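Local coordinates for acetyl xylan esterase (Metagenome, PDB 6XYC), which probably removes both acetyl and feruloyl groups from complex xylans, as a serine esterase of the alpha/beta-hydrolase fold from gut microbiota, at residues T10-V15 / A106-D111; E23-D28 / I91-A96; I44-G47 / F51-N54; A97-R102 / D147-L152. All blocks are in the same frame, centred on the assembly; numbering follows the deposited sequence.

Interaction 1: residues T10-V15 / A106-D111; sequences TSWTNV and AKYNID
Trp-12 and Tyr-108 meet as a T-shaped (edge-to-face) pair that dominates this contact. The tyrosine turns the CD1-CE1 side of its ring into the indole face, with its CD1 only 3.4 Å from CD2 of Trp-12. The centroids of the tyrosine ring and the indole six-membered ring lie 4.7 Å apart, with planes at 82°. On Tyr-108, CG stands beside the backbone N and anti to the carbonyl carbon (chi1 -63°), which swings the ring out of the turn and over the tryptophan. The opposite indole face is backed, toward its rim, by CG2 of Thr-10. Lys-107 runs its bent chain past the pair, laying its CG over the centre of the Tyr-108 ring and bringing its CE to 4.0 Å from NE1 of Trp-12. Farther along, a G1 bulge at Asn-14 and Val-15, opposite Leu-27, turns the edge strand 8-16, and CG1 of Val-15 comes 3.5 Å from OH of Tyr-108. Replacing Trp-12 by an alanine would probably leave the edge of Tyr-108 without its aromatic face and open a gap beside the lysine chain. The contact thus joins the outer strand to the turn after helix 89-103 by dispersion and weak ring C-H to pi attraction, while the hydroxyl of the buried Tyr-108 has its polar partner in OH of Tyr-100.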
loop_
_atom_site.group_PDB
_atom_site.type_symbol
_atom_site.label_atom_id
_atom_site.label_comp_id
_atom_site.label_asym_id
_atom_site.label_seq_id
_atom_site.Cartn_x
_atom_site.Cartn_y
_atom_site.Cartn_z
ATOM N N THR A 10 2.802 18.736 -13.689
ATOM C CA THR A 10 1.350 18.774 -13.669
ATOM C C THR A 10 0.892 18.163 -12.356
ATOM O O THR A 10 1.461 17.166 -11.898
ATOM C CB THR A 10 0.757 18.002 -14.850
ATOM O OG1 THR A 10 1.372 18.434 -16.067
ATOM C CG2 THR A 10 -0.735 18.228 -14.943
ATOM N N SER A 11 -0.125 18.767 -11.750
ATOM C CA SER A 11 -0.709 18.225 -10.538
ATOM C C SER A 11 -2.217 18.398 -10.593
ATOM O O SER A 11 -2.723 19.428 -11.047
ATOM C CB SER A 11 -0.150 18.906 -9.281
ATOM O OG SER A 11 -0.523 20.272 -9.219
ATOM N N TRP A 12 -2.924 17.357 -10.167
ATOM C CA TRP A 12 -4.334 17.434 -9.813
ATOM C C TRP A 12 -4.422 17.049 -8.342
ATOM O O TRP A 12 -4.003 15.947 -7.972
ATOM C CB TRP A 12 -5.192 16.488 -10.648
ATOM C CG TRP A 12 -5.262 16.740 -12.128
ATOM C CD1 TRP A 12 -6.222 17.450 -12.798
ATOM C CD2 TRP A 12 -4.372 16.229 -13.126
ATOM N NE1 TRP A 12 -5.968 17.427 -14.149
ATOM C CE2 TRP A 12 -4.836 16.688 -14.375
ATOM C CE3 TRP A 12 -3.219 15.438 -13.083
ATOM C CZ2 TRP A 12 -4.190 16.377 -15.571
ATOM C CZ3 TRP A 12 -2.575 15.134 -14.271
ATOM C CH2 TRP A 12 -3.061 15.607 -15.500
ATOM N N THR A 13 -4.942 17.939 -7.499
ATOM C CA THR A 13 -5.089 17.606 -6.090
ATOM C C THR A 13 -6.560 17.513 -5.707
ATOM O O THR A 13 -7.418 18.197 -6.276
ATOM C CB THR A 13 -4.371 18.621 -5.187
ATOM O OG1 THR A 13 -4.788 19.955 -5.501
ATOM C CG2 THR A 13 -2.863 18.497 -5.359
ATOM N N ASN A 14 -6.837 16.626 -4.748
ATOM C CA ASN A 14 -8.185 16.431 -4.212
ATOM C C ASN A 14 -9.171 16.039 -5.313
ATOM O O ASN A 14 -10.237 16.637 -5.479
ATOM C CB ASN A 14 -8.642 17.677 -3.457
ATOM C CG ASN A 14 -7.924 17.828 -2.129
ATOM O OD1 ASN A 14 -7.962 16.929 -1.291
ATOM N ND2 ASN A 14 -7.248 18.954 -1.939
ATOM N N VAL A 15 -8.794 15.008 -6.059
ATOM C CA VAL A 15 -9.668 14.355 -7.024
ATOM C C VAL A 15 -10.356 13.203 -6.307
ATOM O O VAL A 15 -9.691 12.317 -5.760
ATOM C CB VAL A 15 -8.867 13.856 -8.235
ATOM C CG1 VAL A 15 -9.758 13.088 -9.178
ATOM C CG2 VAL A 15 -8.184 15.031 -8.933
ATOM N N ALA A 106 -5.904 7.765 -19.415
ATOM C CA ALA A 106 -5.702 8.639 -20.566
ATOM C C ALA A 106 -5.911 10.102 -20.198
ATOM O O ALA A 106 -5.132 10.971 -20.608
ATOM C CB ALA A 106 -6.644 8.237 -21.699
ATOM N N LYS A 107 -6.960 10.397 -19.430
ATOM C CA LYS A 107 -7.248 11.777 -19.056
ATOM C C LYS A 107 -6.083 12.414 -18.309
ATOM O O LYS A 107 -5.905 13.635 -18.370
ATOM C CB LYS A 107 -8.522 11.825 -18.206
ATOM C CG LYS A 107 -8.603 12.961 -17.195
ATOM C CD LYS A 107 -8.660 14.330 -17.856
ATOM C CE LYS A 107 -7.995 15.383 -16.981
ATOM N NZ LYS A 107 -7.806 16.684 -17.676
ATOM N N TYR A 108 -5.283 11.618 -17.599
ATOM C CA TYR A 108 -4.182 12.138 -16.797
ATOM C C TYR A 108 -2.820 11.878 -17.433
ATOM O O TYR A 108 -1.791 12.059 -16.772
ATOM C CB TYR A 108 -4.246 11.537 -15.390
ATOM C CG TYR A 108 -5.501 11.924 -14.624
ATOM C CD1 TYR A 108 -5.680 13.222 -14.170
ATOM C CD2 TYR A 108 -6.504 10.995 -14.356
ATOM C CE1 TYR A 108 -6.817 13.585 -13.475
ATOM C CE2 TYR A 108 -7.648 11.351 -13.656
ATOM C CZ TYR A 108 -7.796 12.651 -13.220
ATOM O OH TYR A 108 -8.930 13.015 -12.527
ATOM N N ASN A 109 -2.789 11.479 -18.706
ATOM C CA ASN A 109 -1.543 11.163 -19.406
ATOM C C ASN A 109 -0.802 10.011 -18.738
ATOM O O ASN A 109 0.431 9.982 -18.716
ATOM C CB ASN A 109 -0.631 12.388 -19.503
ATOM C CG ASN A 109 -1.272 13.528 -20.250
ATOM O OD1 ASN A 109 -2.262 13.349 -20.960
ATOM N ND2 ASN A 109 -0.699 14.714 -20.108
ATOM N N ILE A 110 -1.548 9.065 -18.179
ATOM C CA ILE A 110 -0.972 7.918 -17.490
ATOM C C ILE A 110 -1.007 6.716 -18.424
ATOM O O ILE A 110 -2.009 6.474 -19.110
ATOM C CB ILE A 110 -1.718 7.626 -16.172
ATOM C CG1 ILE A 110 -1.380 8.703 -15.137
ATOM C CG2 ILE A 110 -1.344 6.248 -15.661
ATOM C CD1 ILE A 110 -2.310 8.738 -13.956
ATOM N N ASP A 111 0.105 5.979 -18.472
ATOM C CA ASP A 111 0.227 4.729 -19.211
ATOM C C ASP A 111 -0.237 3.589 -18.312
ATOM O O ASP A 111 0.511 3.167 -17.419
ATOM C CB ASP A 111 1.676 4.526 -19.661
ATOM C CG ASP A 111 1.875 3.245 -20.439
ATOM O OD1 ASP A 111 2.973 3.066 -20.995
ATOM O OD2 ASP A 111 0.947 2.416 -20.492
#

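Interaction 2: residues E23-D28 / I91-A96; sequences ESHNLD and IQDVKA
His-25 and Asp-93 join these segments through one buried His-carboxylate hydrogen bond, reached from the loop before strand 26-32 and from the N-terminal part of helix 89-103. Along the helix, Gln-92 comes first and turns its amide to another neighbour, giving its NE2 to the backbone O of Asp-147. Asp-93 follows, directed at the loop. Its OD1 accepts from NE2 of His-25 at 2.6 Å, a short bond bent to 148°. The imidazole offers its edge; the ring and carboxylate planes stand 83° apart, and NE2 meets OD1 from above the carboxylate plane. The same OD1 forms a salt bridge with Arg-80, while ND1 of His-25 is hydrogen-bonded to OD1 of Asp-20. With a carboxylate at each nitrogen, the histidine is likely to be biased toward its protonated form. The helix is the crossover between strands 73-77 and 114-120, as in the alpha/beta-hydrolase fold, and the bond ties it to the loop that leads into strand 26-32, in the antiparallel N-terminal part of the sheet. His-25 is turned with CG beside its backbone N (chi1 -74°), which carries NE2 across to the helix. Next on the helix, Val-94 faces the sheet instead, packing on Ile-77 of strand 73-77.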
loop_
_atom_site.group_PDB
_atom_site.type_symbol
_atom_site.label_atom_id
_atom_site.label_comp_id
_atom_site.label_asym_id
_atom_site.label_seq_id
_atom_site.Cartn_x
_atom_site.Cartn_y
_atom_site.Cartn_z
ATOM N N GLU A 23 -13.671 13.325 1.748
ATOM C CA GLU A 23 -12.244 13.588 1.596
ATOM C C GLU A 23 -11.424 12.315 1.758
ATOM O O GLU A 23 -10.337 12.194 1.181
ATOM C CB GLU A 23 -11.805 14.636 2.615
ATOM C CG GLU A 23 -10.425 15.197 2.378
ATOM C CD GLU A 23 -10.022 16.206 3.432
ATOM O OE1 GLU A 23 -10.842 17.089 3.761
ATOM O OE2 GLU A 23 -8.882 16.119 3.932
ATOM N N SER A 24 -11.929 11.358 2.536
ATOM C CA SER A 24 -11.285 10.057 2.666
ATOM C C SER A 24 -11.191 9.315 1.343
ATOM O O SER A 24 -10.457 8.326 1.260
ATOM C CB SER A 24 -12.051 9.204 3.679
ATOM O OG SER A 24 -13.404 9.043 3.280
ATOM N N HIS A 25 -11.915 9.758 0.315
ATOM C CA HIS A 25 -11.872 9.139 -1.001
ATOM C C HIS A 25 -11.299 10.090 -2.046
ATOM O O HIS A 25 -11.691 10.046 -3.216
ATOM C CB HIS A 25 -13.264 8.661 -1.416
ATOM C CG HIS A 25 -13.713 7.425 -0.704
ATOM N ND1 HIS A 25 -15.043 7.147 -0.468
ATOM C CD2 HIS A 25 -13.012 6.391 -0.176
ATOM C CE1 HIS A 25 -15.142 5.997 0.176
ATOM N NE2 HIS A 25 -13.924 5.517 0.364
ATOM N N ASN A 26 -10.386 10.961 -1.632
ATOM C CA ASN A 26 -9.666 11.835 -2.542
ATOM C C ASN A 26 -8.264 11.300 -2.800
ATOM O O ASN A 26 -7.705 10.546 -2.004
ATOM C CB ASN A 26 -9.572 13.255 -1.983
ATOM C CG ASN A 26 -10.881 14.003 -2.057
ATOM O OD1 ASN A 26 -11.826 13.577 -2.716
ATOM N ND2 ASN A 26 -10.935 15.149 -1.380
ATOM N N LEU A 27 -7.695 11.718 -3.926
ATOM C CA LEU A 27 -6.305 11.422 -4.234
ATOM C C LEU A 27 -5.678 12.624 -4.922
ATOM O O LEU A 27 -6.373 13.530 -5.387
ATOM C CB LEU A 27 -6.177 10.173 -5.119
ATOM C CG LEU A 27 -7.044 10.064 -6.370
ATOM C CD1 LEU A 27 -6.465 10.868 -7.509
ATOM C CD2 LEU A 27 -7.180 8.587 -6.743
ATOM N N ASP A 28 -4.349 12.625 -4.966
ATOM C CA ASP A 28 -3.576 13.632 -5.681
ATOM C C ASP A 28 -2.770 12.941 -6.771
ATOM O O ASP A 28 -2.254 11.838 -6.563
ATOM C CB ASP A 28 -2.643 14.389 -4.737
ATOM C CG ASP A 28 -3.372 15.008 -3.562
ATOM O OD1 ASP A 28 -4.560 15.373 -3.717
ATOM O OD2 ASP A 28 -2.748 15.121 -2.489
ATOM N N ILE A 91 -9.152 -1.584 2.358
ATOM C CA ILE A 91 -8.687 -2.182 1.109
ATOM C C ILE A 91 -9.693 -1.941 -0.015
ATOM O O ILE A 91 -9.300 -1.799 -1.179
ATOM C CB ILE A 91 -8.385 -3.682 1.308
ATOM C CG1 ILE A 91 -7.755 -4.269 0.046
ATOM C CG2 ILE A 91 -9.641 -4.450 1.678
ATOM C CD1 ILE A 91 -6.472 -3.565 -0.405
ATOM N N GLN A 92 -10.988 -1.861 0.301
ATOM C CA GLN A 92 -11.967 -1.475 -0.711
ATOM C C GLN A 92 -11.687 -0.069 -1.224
ATOM O O GLN A 92 -11.871 0.219 -2.413
ATOM C CB GLN A 92 -13.384 -1.553 -0.143
ATOM C CG GLN A 92 -13.922 -2.959 0.004
ATOM C CD GLN A 92 -15.407 -2.970 0.296
ATOM O OE1 GLN A 92 -16.078 -1.945 0.190
ATOM N NE2 GLN A 92 -15.928 -4.129 0.669
ATOM N N ASP A 93 -11.245 0.825 -0.338
ATOM C CA ASP A 93 -10.862 2.166 -0.767
ATOM C C ASP A 93 -9.693 2.111 -1.737
ATOM O O ASP A 93 -9.722 2.734 -2.803
ATOM C CB ASP A 93 -10.512 3.016 0.454
ATOM C CG ASP A 93 -11.729 3.364 1.288
ATOM O OD1 ASP A 93 -12.860 3.168 0.803
ATOM O OD2 ASP A 93 -11.556 3.831 2.438
ATOM N N VAL A 94 -8.650 1.360 -1.381
ATOM C CA VAL A 94 -7.487 1.225 -2.253
ATOM C C VAL A 94 -7.907 0.669 -3.608
ATOM O O VAL A 94 -7.510 1.181 -4.659
ATOM C CB VAL A 94 -6.417 0.338 -1.590
ATOM C CG1 VAL A 94 -5.259 0.107 -2.557
ATOM C CG2 VAL A 94 -5.937 0.962 -0.294
ATOM N N LYS A 95 -8.726 -0.388 -3.606
ATOM C CA LYS A 95 -9.145 -0.993 -4.867
ATOM C C LYS A 95 -9.901 0.013 -5.727
ATOM O O LYS A 95 -9.699 0.078 -6.944
ATOM C CB LYS A 95 -10.004 -2.228 -4.587
ATOM C CG LYS A 95 -9.278 -3.329 -3.814
ATOM C CD LYS A 95 -8.421 -4.205 -4.722
ATOM C CE LYS A 95 -7.690 -5.269 -3.919
ATOM N NZ LYS A 95 -7.192 -6.394 -4.769
ATOM N N ALA A 96 -10.760 0.822 -5.106
ATOM C CA ALA A 96 -11.503 1.829 -5.854
ATOM C C ALA A 96 -10.567 2.870 -6.440
ATOM O O ALA A 96 -10.760 3.328 -7.571
ATOM C CB ALA A 96 -12.542 2.498 -4.950
#

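Interaction 3: residues I44-G47 / F51-N54; sequences IIYG and FANN
Tyr-46 reaches from the end of strand 39-45 to the loop at Ala-52, closing a short excursion of the chain with a hydroxyl-to-carbonyl bond. The approach to it is hydrophobic: Ile-44 and Ile-45 point to opposite sides of the strand, and neither meets the loop. At Tyr-46 the strand ends, and CG takes the place between the backbone N and the carbonyl carbon (chi1 53°), which sends the ring out toward residues 51-54. Its OH donates to O of Ala-52 at 2.7 Å. The oxygen lies at the edge of the phenol, near the ring plane, but the hydroxyl sits above the carbonyl plane and meets the C=O at 113°. CB of Ala-52 adds an apolar touch, 3.8 Å from CE2 of Tyr-46, and CA of Asn-53 is 3.4 Å from the phenol OH. The same oxygen accepts from the backbone N of His-79, so two bonds on this buried hydroxyl fix the direction of the ring. Gly-47 comes next and lines the pocket that holds the sulfonyl inhibitor; a loop in this position after the third strand commonly supplies the oxyanion hole in alpha/beta hydrolases, and it probably does so here. Within the loop, OG of Ser-48 takes the N-H of Ala-52. Around this turn, helix 56-69 packs on Ile-44 and, through Ala-59, on Tyr-46, while Ile-45 faces Ile-77 of strand 73-77, Ile-117 of strand 114-120 and Val-94 of helix 89-103.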
loop_
_atom_site.group_PDB
_atom_site.type_symbol
_atom_site.label_atom_id
_atom_site.label_comp_id
_atom_site.label_asym_id
_atom_site.label_seq_id
_atom_site.Cartn_x
_atom_site.Cartn_y
_atom_site.Cartn_z
ATOM N N ILE A 44 0.774 5.584 -4.114
ATOM C CA ILE A 44 1.461 5.609 -2.828
ATOM C C ILE A 44 0.449 5.842 -1.717
ATOM O O ILE A 44 -0.554 6.543 -1.892
ATOM C CB ILE A 44 2.578 6.675 -2.784
ATOM C CG1 ILE A 44 2.010 8.094 -2.744
ATOM C CG2 ILE A 44 3.505 6.528 -3.988
ATOM C CD1 ILE A 44 3.081 9.169 -2.547
ATOM N N ILE A 45 0.734 5.262 -0.550
ATOM C CA ILE A 45 -0.211 5.252 0.565
ATOM C C ILE A 45 0.536 5.552 1.858
ATOM O O ILE A 45 1.492 4.849 2.208
ATOM C CB ILE A 45 -0.948 3.904 0.695
ATOM C CG1 ILE A 45 -1.492 3.438 -0.658
ATOM C CG2 ILE A 45 -2.073 4.021 1.738
ATOM C CD1 ILE A 45 -2.042 2.022 -0.608
ATOM N N TYR A 46 0.072 6.561 2.587
ATOM C CA TYR A 46 0.703 6.949 3.841
ATOM C C TYR A 46 0.530 5.862 4.898
ATOM O O TYR A 46 -0.353 5.002 4.813
ATOM C CB TYR A 46 0.091 8.248 4.371
ATOM C CG TYR A 46 -1.423 8.207 4.477
ATOM C CD1 TYR A 46 -2.218 8.812 3.508
ATOM C CD2 TYR A 46 -2.066 7.552 5.527
ATOM C CE1 TYR A 46 -3.596 8.771 3.584
ATOM C CE2 TYR A 46 -3.453 7.516 5.615
ATOM C CZ TYR A 46 -4.212 8.121 4.633
ATOM O OH TYR A 46 -5.585 8.089 4.703
ATOM N N GLY A 47 1.384 5.926 5.914
ATOM C CA GLY A 47 1.220 5.144 7.123
ATOM C C GLY A 47 0.612 5.976 8.237
ATOM O O GLY A 47 0.873 7.173 8.361
ATOM N N PHE A 51 -5.275 4.976 11.068
ATOM C CA PHE A 51 -6.139 5.951 11.728
ATOM C C PHE A 51 -6.425 7.177 10.864
ATOM O O PHE A 51 -7.453 7.834 11.061
ATOM C CB PHE A 51 -5.525 6.435 13.049
ATOM C CG PHE A 51 -5.614 5.446 14.182
ATOM C CD1 PHE A 51 -6.770 4.720 14.414
ATOM C CD2 PHE A 51 -4.523 5.258 15.021
ATOM C CE1 PHE A 51 -6.843 3.811 15.456
ATOM C CE2 PHE A 51 -4.582 4.353 16.065
ATOM C CZ PHE A 51 -5.748 3.634 16.289
ATOM N N ALA A 52 -5.541 7.529 9.934
ATOM C CA ALA A 52 -5.669 8.791 9.211
ATOM C C ALA A 52 -6.474 8.605 7.930
ATOM O O ALA A 52 -6.352 7.585 7.246
ATOM C CB ALA A 52 -4.292 9.368 8.878
ATOM N N ASN A 53 -7.301 9.604 7.611
ATOM C CA ASN A 53 -8.093 9.594 6.385
ATOM C C ASN A 53 -7.784 10.781 5.479
ATOM O O ASN A 53 -8.526 11.025 4.521
ATOM C CB ASN A 53 -9.594 9.566 6.718
ATOM C CG ASN A 53 -10.067 10.825 7.439
ATOM O OD1 ASN A 53 -9.324 11.795 7.590
ATOM N ND2 ASN A 53 -11.317 10.806 7.887
ATOM N N ASN A 54 -6.691 11.513 5.745
ATOM C CA ASN A 54 -6.457 12.779 5.058
ATOM C C ASN A 54 -4.976 13.084 4.842
ATOM O O ASN A 54 -4.629 14.250 4.615
ATOM C CB ASN A 54 -7.087 13.929 5.859
ATOM C CG ASN A 54 -6.551 14.007 7.265
ATOM O OD1 ASN A 54 -5.788 13.145 7.695
ATOM N ND2 ASN A 54 -6.949 15.032 7.993
#

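Interaction 4: residues A97-R102 / D147-L152; sequences AIRYVR and DIEGSL
Arg-99 extends from helix 89-103 into the curve of the chain at Glu-149 to Leu-152 and meets it mainly with the rim of its guanidinium group. A bend in the arginine chain at CG-CD (chi3 -62°) presents NH1 and NH2 to the loop. NH2 donates to O of Leu-152 at 2.8 Å, in the guanidinium plane and on a carbonyl lone pair. NH1 gives a straighter bond, 161° at the hydrogen, to O of Glu-149 at 3.2 Å, though here the donor rises above the carbonyl plane. The Glu-149 side chain bends back to the same nitrogen, OE2 approaching obliquely: it lies 2.8 Å from NH1 in a salt bridge whose hydrogen bond is weak, bent to 127°. Its other oxygen, OE1, is held by OG of Ser-160. Two waters complete the rim: water 1 joins NE of Arg-99 (3.1 Å) to O of Leu-152, and water 2 joins NH2 (2.9 Å) to O of Glu-149. The loop includes an Asx motif, in which N of Gly-150 donates to OD1 of Asp-147 at 2.9 Å. A leucine in place of Arg-99 would probably deprive the carbonyls of Glu-149 and Leu-152 of their guanidinium donors and leave the carboxylate of Glu-149 without this positive partner. All three guanidinium nitrogens are thus engaged, and the positive charge is probably offset by the Glu-149 carboxylate and eased by two backbone carbonyls and two waters, fixing an irregular loop against the helix.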
loop_
_atom_site.group_PDB
_atom_site.type_symbol
_atom_site.label_atom_id
_atom_site.label_comp_id
_atom_site.label_asym_id
_atom_site.label_seq_id
_atom_site.Cartn_x
_atom_site.Cartn_y
_atom_site.Cartn_z
ATOM N N ALA A 97 -9.540 3.260 -5.688
ATOM C CA ALA A 97 -8.572 4.209 -6.221
ATOM C C ALA A 97 -7.844 3.626 -7.424
ATOM O O ALA A 97 -7.624 4.323 -8.420
ATOM C CB ALA A 97 -7.564 4.605 -5.139
ATOM N N ILE A 98 -7.448 2.352 -7.341
ATOM C CA ILE A 98 -6.769 1.697 -8.455
ATOM C C ILE A 98 -7.664 1.692 -9.690
ATOM O O ILE A 98 -7.223 2.000 -10.804
ATOM C CB ILE A 98 -6.358 0.266 -8.064
ATOM C CG1 ILE A 98 -5.266 0.283 -6.994
ATOM C CG2 ILE A 98 -5.889 -0.489 -9.293
ATOM C CD1 ILE A 98 -5.124 -1.024 -6.259
ATOM N N ARG A 99 -8.931 1.313 -9.514
ATOM C CA ARG A 99 -9.860 1.283 -10.642
ATOM C C ARG A 99 -10.028 2.669 -11.252
ATOM O O ARG A 99 -10.127 2.814 -12.478
ATOM C CB ARG A 99 -11.212 0.739 -10.182
ATOM C CG ARG A 99 -11.203 -0.723 -9.758
ATOM C CD ARG A 99 -12.618 -1.280 -9.675
ATOM N NE ARG A 99 -13.444 -0.596 -8.679
ATOM C CZ ARG A 99 -13.553 -0.971 -7.409
ATOM N NH1 ARG A 99 -12.886 -2.027 -6.965
ATOM N NH2 ARG A 99 -14.331 -0.288 -6.580
ATOM N N TYR A 100 -10.073 3.702 -10.409
ATOM C CA TYR A 100 -10.217 5.062 -10.915
ATOM C C TYR A 100 -9.023 5.456 -11.770
ATOM O O TYR A 100 -9.181 6.050 -12.844
ATOM C CB TYR A 100 -10.381 6.042 -9.756
ATOM C CG TYR A 100 -10.487 7.471 -10.224
ATOM C CD1 TYR A 100 -9.355 8.248 -10.425
ATOM C CD2 TYR A 100 -11.722 8.034 -10.487
ATOM C CE1 TYR A 100 -9.452 9.551 -10.862
ATOM C CE2 TYR A 100 -11.831 9.331 -10.925
ATOM C CZ TYR A 100 -10.694 10.089 -11.111
ATOM O OH TYR A 100 -10.805 11.388 -11.542
ATOM N N VAL A 101 -7.814 5.144 -11.301
ATOM C CA VAL A 101 -6.607 5.525 -12.025
ATOM C C VAL A 101 -6.516 4.763 -13.343
ATOM O O VAL A 101 -6.255 5.348 -14.400
ATOM C CB VAL A 101 -5.365 5.287 -11.148
ATOM C CG1 VAL A 101 -4.103 5.493 -11.955
ATOM C CG2 VAL A 101 -5.386 6.208 -9.933
ATOM N N ARG A 102 -6.734 3.445 -13.302
ATOM C CA ARG A 102 -6.653 2.645 -14.521
ATOM C C ARG A 102 -7.688 3.106 -15.538
ATOM O O ARG A 102 -7.377 3.285 -16.722
ATOM C CB ARG A 102 -6.845 1.163 -14.198
ATOM C CG ARG A 102 -6.846 0.262 -15.425
ATOM C CD ARG A 102 -6.668 -1.206 -15.063
ATOM N NE ARG A 102 -5.274 -1.546 -14.798
ATOM C CZ ARG A 102 -4.814 -1.944 -13.619
ATOM N NH1 ARG A 102 -5.635 -2.059 -12.585
ATOM N NH2 ARG A 102 -3.528 -2.230 -13.469
ATOM N N ASP A 147 -15.400 -8.709 1.928
ATOM C CA ASP A 147 -15.422 -8.305 0.527
ATOM C C ASP A 147 -14.219 -7.402 0.272
ATOM O O ASP A 147 -14.188 -6.253 0.722
ATOM C CB ASP A 147 -16.738 -7.590 0.218
ATOM C CG ASP A 147 -16.849 -7.149 -1.222
ATOM O OD1 ASP A 147 -15.916 -7.407 -2.010
ATOM O OD2 ASP A 147 -17.884 -6.542 -1.568
ATOM N N ILE A 148 -13.229 -7.925 -0.450
ATOM C CA ILE A 148 -11.985 -7.199 -0.681
ATOM C C ILE A 148 -12.143 -6.212 -1.832
ATOM O O ILE A 148 -11.814 -5.029 -1.702
ATOM C CB ILE A 148 -10.839 -8.195 -0.944
ATOM C CG1 ILE A 148 -10.568 -9.042 0.303
ATOM C CG2 ILE A 148 -9.584 -7.465 -1.399
ATOM C CD1 ILE A 148 -10.275 -8.252 1.549
ATOM N N GLU A 149 -12.645 -6.685 -2.976
ATOM C CA GLU A 149 -12.801 -5.820 -4.142
ATOM C C GLU A 149 -13.742 -4.658 -3.847
ATOM O O GLU A 149 -13.451 -3.510 -4.201
ATOM C CB GLU A 149 -13.313 -6.639 -5.326
ATOM C CG GLU A 149 -13.659 -5.825 -6.555
ATOM C CD GLU A 149 -12.428 -5.313 -7.283
ATOM O OE1 GLU A 149 -11.304 -5.694 -6.895
ATOM O OE2 GLU A 149 -12.595 -4.538 -8.254
ATOM N N GLY A 150 -14.879 -4.934 -3.217
ATOM C CA GLY A 150 -15.843 -3.896 -2.913
ATOM C C GLY A 150 -16.591 -3.415 -4.145
ATOM O O GLY A 150 -16.378 -3.859 -5.277
ATOM N N SER A 151 -17.497 -2.469 -3.895
ATOM C CA SER A 151 -18.374 -1.926 -4.926
ATOM C C SER A 151 -18.355 -0.401 -4.937
ATOM O O SER A 151 -19.311 0.223 -5.409
ATOM C CB SER A 151 -19.814 -2.399 -4.731
ATOM O OG SER A 151 -19.990 -3.759 -5.091
ATOM N N LEU A 152 -17.283 0.212 -4.458
ATOM C CA LEU A 152 -17.237 1.657 -4.331
ATOM C C LEU A 152 -16.997 2.324 -5.679
ATOM O O LEU A 152 -16.166 1.880 -6.479
ATOM C CB LEU A 152 -16.132 2.061 -3.356
ATOM C CG LEU A 152 -16.270 1.766 -1.865
ATOM C CD1 LEU A 152 -15.062 2.350 -1.148
ATOM C CD2 LEU A 152 -17.558 2.333 -1.319
HETATM O O HOH W 1 -15.028 2.102 -8.897
HETATM O O HOH W 2 -14.150 -0.947 -3.716
#

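How the interactions relate
Interaction 1 opens first, at the N-terminal edge strand, and interaction 2 opens just before the next strand; backbone pairing joins the two there. Interaction 3 then closes the shortest loop, beside the inhibitor pocket, wholly inside interaction 2, which closes on helix 89-103. Further along that helix interaction 4 begins, and only afterwards does interaction 1 close, so interactions 2 and 3 nest within it while interactions 1 and 4 cross, and also touch. Interaction 4 closes last, after strand 144-147. Interactions 2 and 4 tie the N-terminal loop and the 147-152 loop to helix 89-103, interaction 1 ties the edge strand to the turn after it, and interaction 3 holds the loop after strand 39-45.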